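Acetylcholine-binding protein (Bulinus truncatus, PDB 2BJ0) probably binds acetylcholine and related nicotinic ligands, as a soluble pentamer resembling the ligand-binding domain of nicotinic acetylcholine receptors. Local coordinates at residues W4-Q9 with V58-S63; F31-I36 with F170-A175; V37-E42 with F198-K203. All blocks are in the same frame, centred on the assembly; numbering follows the deposited sequence.

How the contacts relate
Contacts 2 and 3 are neighbours, with centres about 10 Å apart. Both start from strand 25-40 and reach across the sandwich to adjacent strands, 170-183 and 190-202, of the antiparallel sheet. They also touch: L173 N lies 2.8 Å from A199 O in a probable hydrogen bond. Contact 1 has its centre about 38 Å from that of contact 2 and 45 Å from that of contact 3. In sequence the segments run 4-9, 31-36, 37-42, 58-63, 170-175, 198-203, so all three contacts cross one another along the chain, without contact 1 touching the other two. Contact 1 fastens the N-terminal helix to a loop at one end; contacts 2 and 3 join the two sheets on the other side of the chain's centre.

Contact 1: W4-Q9 with V58-S63; sequences WTLLNQ and VPYYSS
L6 and Q9, one helical turn apart, hold Y60 and S63 of the 58-63 segment without a single hydrogen bond between the two pieces. The more enclosed, packed part is around L6. Its CG stands anti to the backbone N (chi1 -179°), which carries the two methyls out from the helix toward the other segment. CD2 presses on S63 CB at 3.6 Å and also reaches Y60 O, at 3.8 Å. CD1 comes in near the plane of the Y60 ring, at its edge, 4.1 Å from Y60 CD1.

Q9 lies on the solvent side, yet its extended chain brings the amide close over one face of the same ring, the two planes 24° apart, with Q9 CD 3.5 Å from Y60 CE1. Y61 CD1 lies over the centre of the opposite face, so Y60 is sandwiched between an exposed glutamine and a buried tyrosine. Q9 NE2 is hydrogen-bonded to E13, which is likely to limit the amide's rotation. Behind Y60 the short 3-10 turn is tied by P59 O, which accepts from both S62 N and S62 OG, the latter at 3.1 Å. Neighbouring I10 of the helix packs on both tyrosines, while L7 turns to D15 of the second subunit. A short N-terminal helix lying on loops at the end of the beta-sandwich is a hallmark of the ligand-binding domain of pentameric Cys-loop receptors.

Contact 2: F31-I36 with F170-A175; sequences FKLMNI and FDLLSA
L33 is the first residue of 31-36 to meet the other strand: its CD2 touches L172 CD1 at 3.8 Å and packs against L172 CD2 a little farther off. In both leucines CG is anti to the backbone N (chi1 -180° and -178°), which turns the branched ends into the space between the strands. Next along the strand, a classic beta bulge sets M34 and N35 together opposite V49.

After the bulge, I36 again points toward 170-175. Its CG2 sits over one face of the F170 ring, 4.1 Å from the centroid and 27° off the normal, a CH-pi contact. The same ring is met by the backbone, with F170 CD2 3.3 Å from I36 O. Were F170 replaced by an alanine, the I36 methyl would probably lose its aromatic face and a gap is likely to open beside F200, whose ring F170 meets edge-to-face.

Strand 25-40 is paired with 45-57, whose V48 packs on L33. Strand 170-183 lies at an edge of the opposing sheet beside 190-202, and from there F198 and F200 close around I36, making this a buried joint between the two sheets.

Contact 3: V37-E42 with F198-K203; sequences VEADTE and FAFRKK
A39 and F200 make the apolar heart of this contact. A39 CB meets the ring at its edge, in the ring plane, 3.7 Å from F200 CZ and 3.8 Å from F200 CE2. F200 CG lies between its backbone N and carbonyl carbon (chi1 79°), a crowded position that sends the ring toward strand 25-40. A looser pair lies on the exposed side, where the long K202 chain brings NZ to 4.2 Å from T41 CG2.

Polar ties run within or away from the segments and not between them. D40 OD1 accepts a weak bond from E42 N (3.1 Å, 123° at the hydrogen) and a further one from K43 N of the same chain, holding the turn that ends the strand. R201 forms a salt bridge to D171, and E38 forms one to K43 of the second subunit.

As for backbone form, the strand carries another classic bulge, V37 and E38 sharing E47 as partner. The sandwich here is closed by the loop between C122 and C135, which are joined by a disulfide: L124 packs on A39, and V127 on T41, F200 and K202. In this family that corresponds to the Cys loop, at the end of the immunoglobulin-like sandwich that faces the membrane in the receptors.

Contact 1: W4-Q9 with V58-S63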
loop_
_atom_site.group_PDB
_atom_site.type_symbol
_atom_site.label_atom_id
_atom_site.label_comp_id
_atom_site.label_asym_id
_atom_site.label_seq_id
_atom_site.Cartn_x
_atom_site.Cartn_y
_atom_site.Cartn_z
ATOM N N TRP A 4 20.717 8.794 22.406
ATOM C CA TRP A 4 19.352 8.295 22.158
ATOM C C TRP A 4 18.251 9.123 22.772
ATOM O O TRP A 4 17.202 9.309 22.177
ATOM C CB TRP A 4 19.208 6.845 22.625
ATOM C CG TRP A 4 20.054 5.908 21.847
ATOM C CD1 TRP A 4 21.213 5.354 22.246
ATOM C CD2 TRP A 4 19.794 5.399 20.522
ATOM N NE1 TRP A 4 21.708 4.532 21.261
ATOM C CE2 TRP A 4 20.853 4.546 20.189
ATOM C CE3 TRP A 4 18.767 5.598 19.573
ATOM C CZ2 TRP A 4 20.929 3.866 18.952
ATOM C CZ3 TRP A 4 18.837 4.928 18.351
ATOM C CH2 TRP A 4 19.911 4.067 18.056
ATOM N N THR A 5 18.496 9.646 23.964
ATOM C CA THR A 5 17.522 10.501 24.609
ATOM C C THR A 5 17.290 11.814 23.861
ATOM O O THR A 5 16.245 12.413 23.995
ATOM C CB THR A 5 17.969 10.805 26.034
ATOM O OG1 THR A 5 19.388 10.986 26.039
ATOM C CG2 THR A 5 17.730 9.592 26.936
ATOM N N LEU A 6 18.281 12.293 23.111
ATOM C CA LEU A 6 18.045 13.474 22.292
ATOM C C LEU A 6 17.087 13.116 21.134
ATOM O O LEU A 6 16.204 13.885 20.777
ATOM C CB LEU A 6 19.360 14.034 21.749
ATOM C CG LEU A 6 19.238 15.302 20.896
ATOM C CD1 LEU A 6 18.511 16.412 21.596
ATOM C CD2 LEU A 6 20.630 15.749 20.541
ATOM N N LEU A 7 17.262 11.928 20.573
ATOM C CA LEU A 7 16.413 11.468 19.489
ATOM C C LEU A 7 14.957 11.475 19.929
ATOM O O LEU A 7 14.058 11.771 19.146
ATOM C CB LEU A 7 16.871 10.086 19.018
ATOM C CG LEU A 7 16.577 9.691 17.587
ATOM C CD1 LEU A 7 16.930 10.828 16.600
ATOM C CD2 LEU A 7 17.361 8.440 17.294
ATOM N N ASN A 8 14.715 11.216 21.203
ATOM C CA ASN A 8 13.364 11.306 21.724
ATOM C C ASN A 8 12.775 12.717 21.703
ATOM O O ASN A 8 11.576 12.871 21.493
ATOM C CB ASN A 8 13.308 10.719 23.141
ATOM C CG ASN A 8 13.734 9.256 23.184
ATOM O OD1 ASN A 8 13.869 8.580 22.137
ATOM N ND2 ASN A 8 13.949 8.752 24.400
ATOM N N GLN A 9 13.588 13.747 21.941
ATOM C CA GLN A 9 13.130 15.131 21.709
ATOM C C GLN A 9 12.888 15.365 20.198
ATOM O O GLN A 9 11.848 15.878 19.809
ATOM C CB GLN A 9 14.138 16.178 22.256
ATOM C CG GLN A 9 13.723 17.621 21.927
ATOM C CD GLN A 9 14.800 18.666 22.169
ATOM O OE1 GLN A 9 15.937 18.323 22.486
ATOM N NE2 GLN A 9 14.438 19.948 22.022
ATOM N N VAL A 58 19.724 21.927 11.518
ATOM C CA VAL A 58 19.093 22.132 12.818
ATOM C C VAL A 58 20.206 22.084 13.863
ATOM O O VAL A 58 20.698 20.998 14.195
ATOM C CB VAL A 58 18.000 21.055 13.129
ATOM C CG1 VAL A 58 17.263 21.385 14.438
ATOM C CG2 VAL A 58 17.014 20.924 11.978
ATOM N N PRO A 59 20.655 23.253 14.320
ATOM C CA PRO A 59 21.725 23.339 15.325
ATOM C C PRO A 59 21.599 22.340 16.503
ATOM O O PRO A 59 22.543 21.607 16.789
ATOM C CB PRO A 59 21.626 24.795 15.774
ATOM C CG PRO A 59 21.331 25.503 14.407
ATOM C CD PRO A 59 20.206 24.594 13.892
ATOM N N TYR A 60 20.435 22.268 17.136
ATOM C CA TYR A 60 20.295 21.382 18.299
ATOM C C TYR A 60 20.571 19.872 18.019
ATOM O O TYR A 60 20.899 19.139 18.949
ATOM C CB TYR A 60 18.991 21.667 19.074
ATOM C CG TYR A 60 17.735 20.859 18.734
ATOM C CD1 TYR A 60 17.535 19.589 19.266
ATOM C CD2 TYR A 60 16.729 21.411 17.960
ATOM C CE1 TYR A 60 16.363 18.862 18.992
ATOM C CE2 TYR A 60 15.551 20.707 17.675
ATOM C CZ TYR A 60 15.379 19.432 18.201
ATOM O OH TYR A 60 14.221 18.742 17.919
ATOM N N TYR A 61 20.484 19.449 16.747
ATOM C CA TYR A 61 20.794 18.076 16.313
ATOM C C TYR A 61 22.263 17.717 16.488
ATOM O O TYR A 61 22.605 16.534 16.560
ATOM C CB TYR A 61 20.415 17.804 14.829
ATOM C CG TYR A 61 18.936 17.769 14.445
ATOM C CD1 TYR A 61 17.925 18.154 15.334
ATOM C CD2 TYR A 61 18.559 17.390 13.147
ATOM C CE1 TYR A 61 16.566 18.166 14.940
ATOM C CE2 TYR A 61 17.217 17.387 12.752
ATOM C CZ TYR A 61 16.235 17.774 13.636
ATOM O OH TYR A 61 14.919 17.765 13.215
ATOM N N SER A 62 23.139 18.718 16.546
ATOM C CA SER A 62 24.590 18.429 16.604
ATOM C C SER A 62 24.996 17.607 17.839
ATOM O O SER A 62 26.016 16.937 17.826
ATOM C CB SER A 62 25.409 19.723 16.584
ATOM O OG SER A 62 25.206 20.455 17.785
ATOM N N SER A 63 24.200 17.665 18.898
ATOM C CA SER A 63 24.493 16.927 20.113
ATOM C C SER A 63 24.191 15.440 19.980
ATOM O O SER A 63 24.377 14.671 20.916
ATOM C CB SER A 63 23.692 17.503 21.262
ATOM O OG SER A 63 24.293 18.709 21.665
#

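Contact 2: F31-I36 with F170-A175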
loop_
_atom_site.group_PDB
_atom_site.type_symbol
_atom_site.label_atom_id
_atom_site.label_comp_id
_atom_site.label_asym_id
_atom_site.label_seq_id
_atom_site.Cartn_x
_atom_site.Cartn_y
_atom_site.Cartn_z
ATOM N N PHE A 31 18.780 18.803 -8.016
ATOM C CA PHE A 31 18.079 17.698 -8.636
ATOM C C PHE A 31 18.989 16.990 -9.593
ATOM O O PHE A 31 19.901 17.588 -10.161
ATOM C CB PHE A 31 16.814 18.175 -9.384
ATOM C CG PHE A 31 15.796 18.824 -8.506
ATOM C CD1 PHE A 31 14.834 18.058 -7.849
ATOM C CD2 PHE A 31 15.771 20.201 -8.352
ATOM C CE1 PHE A 31 13.890 18.636 -7.038
ATOM C CE2 PHE A 31 14.822 20.789 -7.546
ATOM C CZ PHE A 31 13.865 20.005 -6.880
ATOM N N LYS A 32 18.728 15.707 -9.777
ATOM C CA LYS A 32 19.384 14.924 -10.791
ATOM C C LYS A 32 18.291 14.253 -11.615
ATOM O O LYS A 32 17.563 13.382 -11.099
ATOM C CB LYS A 32 20.289 13.851 -10.160
ATOM C CG LYS A 32 21.433 14.393 -9.287
ATOM C CD LYS A 32 22.571 14.876 -10.178
ATOM C CE LYS A 32 23.384 15.902 -9.466
ATOM N NZ LYS A 32 24.475 16.421 -10.339
ATOM N N LEU A 33 18.176 14.636 -12.886
ATOM C CA LEU A 33 17.281 13.954 -13.790
ATOM C C LEU A 33 18.023 12.730 -14.309
ATOM O O LEU A 33 18.999 12.874 -15.020
ATOM C CB LEU A 33 16.774 14.875 -14.921
ATOM C CG LEU A 33 15.807 14.283 -15.961
ATOM C CD1 LEU A 33 14.513 13.806 -15.293
ATOM C CD2 LEU A 33 15.456 15.282 -17.060
ATOM N N MET A 34 17.562 11.538 -13.899
ATOM C CA MET A 34 18.260 10.274 -14.167
ATOM C C MET A 34 17.841 9.578 -15.454
ATOM O O MET A 34 18.662 8.939 -16.130
ATOM C CB MET A 34 18.054 9.306 -12.995
ATOM C CG MET A 34 18.447 9.874 -11.639
ATOM S SD MET A 34 20.206 10.240 -11.507
ATOM C CE MET A 34 20.905 8.590 -11.582
ATOM N N ASN A 35 16.557 9.670 -15.763
ATOM C CA ASN A 35 16.011 8.954 -16.868
ATOM C C ASN A 35 14.612 9.536 -17.208
ATOM O O ASN A 35 13.949 10.089 -16.345
ATOM C CB ASN A 35 15.878 7.484 -16.506
ATOM C CG ASN A 35 15.796 6.548 -17.680
ATOM O OD1 ASN A 35 15.701 6.980 -18.827
ATOM N ND2 ASN A 35 15.849 5.246 -17.410
ATOM N N ILE A 36 14.208 9.402 -18.429
ATOM C CA ILE A 36 12.852 9.735 -18.873
ATOM C C ILE A 36 12.333 8.373 -19.216
ATOM O O ILE A 36 12.777 7.787 -20.197
ATOM C CB ILE A 36 12.810 10.668 -20.062
ATOM C CG1 ILE A 36 13.248 12.089 -19.670
ATOM C CG2 ILE A 36 11.414 10.688 -20.658
ATOM C CD1 ILE A 36 13.265 13.051 -20.836
ATOM N N PHE A 170 15.807 8.319 -25.202
ATOM C CA PHE A 170 15.709 9.786 -25.332
ATOM C C PHE A 170 17.032 10.500 -25.187
ATOM O O PHE A 170 17.887 10.036 -24.453
ATOM C CB PHE A 170 14.722 10.346 -24.291
ATOM C CG PHE A 170 13.373 9.677 -24.316
ATOM C CD1 PHE A 170 12.432 10.010 -25.291
ATOM C CD2 PHE A 170 13.056 8.691 -23.386
ATOM C CE1 PHE A 170 11.181 9.362 -25.335
ATOM C CE2 PHE A 170 11.803 8.049 -23.411
ATOM C CZ PHE A 170 10.882 8.370 -24.386
ATOM N N ASP A 171 17.187 11.639 -25.880
ATOM C CA ASP A 171 18.326 12.550 -25.711
ATOM C C ASP A 171 17.853 13.679 -24.811
ATOM O O ASP A 171 16.878 14.334 -25.139
ATOM C CB ASP A 171 18.712 13.236 -27.045
ATOM C CG ASP A 171 19.470 12.340 -28.000
ATOM O OD1 ASP A 171 20.371 11.578 -27.562
ATOM O OD2 ASP A 171 19.228 12.337 -29.238
ATOM N N LEU A 172 18.533 13.932 -23.701
ATOM C CA LEU A 172 18.241 15.109 -22.929
ATOM C C LEU A 172 19.033 16.296 -23.491
ATOM O O LEU A 172 20.256 16.302 -23.437
ATOM C CB LEU A 172 18.628 14.892 -21.474
ATOM C CG LEU A 172 18.368 16.006 -20.473
ATOM C CD1 LEU A 172 16.885 16.371 -20.395
ATOM C CD2 LEU A 172 18.867 15.522 -19.131
ATOM N N LEU A 173 18.338 17.306 -23.979
ATOM C CA LEU A 173 19.012 18.457 -24.613
ATOM C C LEU A 173 19.540 19.472 -23.618
ATOM O O LEU A 173 20.662 19.932 -23.759
ATOM C CB LEU A 173 18.089 19.133 -25.655
ATOM C CG LEU A 173 17.584 18.127 -26.704
ATOM C CD1 LEU A 173 16.496 18.697 -27.599
ATOM C CD2 LEU A 173 18.722 17.551 -27.525
ATOM N N SER A 174 18.734 19.830 -22.614
ATOM C CA SER A 174 19.122 20.819 -21.596
ATOM C C SER A 174 18.249 20.678 -20.377
ATOM O O SER A 174 17.183 20.073 -20.447
ATOM C CB SER A 174 18.900 22.223 -22.118
ATOM O OG SER A 174 17.574 22.313 -22.590
ATOM N N ALA A 175 18.695 21.265 -19.274
ATOM C CA ALA A 175 17.964 21.214 -18.023
ATOM C C ALA A 175 18.479 22.311 -17.137
ATOM O O ALA A 175 19.683 22.442 -16.955
ATOM C CB ALA A 175 18.143 19.828 -17.335
#

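Contact 3: V37-E42 with F198-K203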
loop_
_atom_site.group_PDB
_atom_site.type_symbol
_atom_site.label_atom_id
_atom_site.label_comp_id
_atom_site.label_asym_id
_atom_site.label_seq_id
_atom_site.Cartn_x
_atom_site.Cartn_y
_atom_site.Cartn_z
ATOM N N VAL A 37 11.406 7.826 -18.413
ATOM C CA VAL A 37 10.952 6.414 -18.608
ATOM C C VAL A 37 9.664 6.206 -19.416
ATOM O O VAL A 37 9.400 5.087 -19.872
ATOM C CB VAL A 37 10.919 5.678 -17.256
ATOM C CG1 VAL A 37 12.328 5.513 -16.720
ATOM C CG2 VAL A 37 10.056 6.420 -16.257
ATOM N N GLU A 38 8.864 7.255 -19.584
ATOM C CA GLU A 38 7.760 7.250 -20.522
ATOM C C GLU A 38 7.643 8.643 -21.151
ATOM O O GLU A 38 7.830 9.639 -20.473
ATOM C CB GLU A 38 6.461 6.933 -19.797
ATOM C CG GLU A 38 5.313 6.670 -20.748
ATOM C CD GLU A 38 4.182 5.900 -20.081
ATOM O OE1 GLU A 38 3.689 6.364 -19.020
ATOM O OE2 GLU A 38 3.782 4.824 -20.611
ATOM N N ALA A 39 7.347 8.708 -22.445
ATOM C CA ALA A 39 6.832 9.945 -23.028
ATOM C C ALA A 39 5.725 9.571 -23.987
ATOM O O ALA A 39 5.974 9.166 -25.126
ATOM C CB ALA A 39 7.930 10.751 -23.712
ATOM N N ASP A 40 4.493 9.661 -23.496
ATOM C CA ASP A 40 3.357 9.061 -24.164
ATOM C C ASP A 40 2.691 10.156 -24.993
ATOM O O ASP A 40 2.041 11.023 -24.447
ATOM C CB ASP A 40 2.396 8.481 -23.118
ATOM C CG ASP A 40 1.170 7.834 -23.745
ATOM O OD1 ASP A 40 0.814 8.193 -24.885
ATOM O OD2 ASP A 40 0.486 6.955 -23.170
ATOM N N THR A 41 2.870 10.122 -26.317
ATOM C CA THR A 41 2.468 11.257 -27.156
ATOM C C THR A 41 0.980 11.317 -27.353
ATOM O O THR A 41 0.456 12.393 -27.626
ATOM C CB THR A 41 3.134 11.238 -28.532
ATOM O OG1 THR A 41 2.849 9.985 -29.146
ATOM C CG2 THR A 41 4.656 11.289 -28.403
ATOM N N GLU A 42 0.299 10.184 -27.203
ATOM C CA GLU A 42 -1.153 10.169 -27.265
ATOM C C GLU A 42 -1.834 10.801 -26.067
ATOM O O GLU A 42 -2.942 11.332 -26.201
ATOM C CB GLU A 42 -1.684 8.745 -27.459
ATOM C CG GLU A 42 -1.172 8.087 -28.742
ATOM C CD GLU A 42 -1.130 9.050 -29.931
ATOM O OE1 GLU A 42 -2.208 9.603 -30.298
ATOM O OE2 GLU A 42 -0.015 9.250 -30.505
ATOM N N PHE A 198 13.277 21.262 -18.655
ATOM C CA PHE A 198 14.164 20.481 -19.475
ATOM C C PHE A 198 13.601 20.313 -20.875
ATOM O O PHE A 198 12.388 20.445 -21.092
ATOM C CB PHE A 198 14.564 19.145 -18.801
ATOM C CG PHE A 198 13.420 18.179 -18.603
ATOM C CD1 PHE A 198 12.614 18.259 -17.477
ATOM C CD2 PHE A 198 13.171 17.182 -19.543
ATOM C CE1 PHE A 198 11.556 17.347 -17.304
ATOM C CE2 PHE A 198 12.100 16.260 -19.374
ATOM C CZ PHE A 198 11.313 16.358 -18.266
ATOM N N ALA A 199 14.502 20.107 -21.837
ATOM C CA ALA A 199 14.138 19.792 -23.192
ATOM C C ALA A 199 14.686 18.425 -23.527
ATOM O O ALA A 199 15.808 18.111 -23.187
ATOM C CB ALA A 199 14.726 20.837 -24.155
ATOM N N PHE A 200 13.885 17.609 -24.194
ATOM C CA PHE A 200 14.319 16.286 -24.604
ATOM C C PHE A 200 13.696 15.890 -25.942
ATOM O O PHE A 200 12.675 16.433 -26.333
ATOM C CB PHE A 200 13.971 15.250 -23.508
ATOM C CG PHE A 200 12.520 14.805 -23.500
ATOM C CD1 PHE A 200 11.525 15.637 -23.013
ATOM C CD2 PHE A 200 12.173 13.528 -23.933
ATOM C CE1 PHE A 200 10.200 15.217 -23.005
ATOM C CE2 PHE A 200 10.861 13.097 -23.914
ATOM C CZ PHE A 200 9.875 13.937 -23.457
ATOM N N ARG A 201 14.274 14.907 -26.620
ATOM C CA ARG A 201 13.715 14.443 -27.878
ATOM C C ARG A 201 13.870 12.922 -27.992
ATOM O O ARG A 201 14.617 12.343 -27.234
ATOM C CB ARG A 201 14.394 15.176 -29.050
ATOM C CG ARG A 201 15.895 14.918 -29.142
ATOM C CD ARG A 201 16.557 15.312 -30.471
ATOM N NE ARG A 201 17.985 14.982 -30.437
ATOM C CZ ARG A 201 18.951 15.787 -30.873
ATOM N NH1 ARG A 201 18.655 16.985 -31.369
ATOM N NH2 ARG A 201 20.217 15.407 -30.783
ATOM N N LYS A 202 13.133 12.272 -28.900
ATOM C CA LYS A 202 13.328 10.840 -29.167
ATOM C C LYS A 202 14.675 10.613 -29.891
ATOM O O LYS A 202 15.111 11.477 -30.641
ATOM C CB LYS A 202 12.161 10.271 -29.985
ATOM C CG LYS A 202 10.800 10.468 -29.323
ATOM C CD LYS A 202 9.635 10.086 -30.213
ATOM C CE LYS A 202 8.961 8.803 -29.707
ATOM N NZ LYS A 202 7.497 8.656 -30.114
ATOM N N LYS A 203 15.339 9.481 -29.663
ATOM C CA LYS A 203 16.595 9.177 -30.379
ATOM C C LYS A 203 16.316 8.754 -31.818
ATOM O O LYS A 203 15.222 8.253 -32.114
ATOM C CB LYS A 203 17.389 8.076 -29.691
ATOM C CG LYS A 203 17.924 8.464 -28.363
ATOM C CD LYS A 203 19.113 7.627 -27.992
ATOM C CE LYS A 203 19.702 8.179 -26.705
ATOM N NZ LYS A 203 21.133 8.497 -26.834
#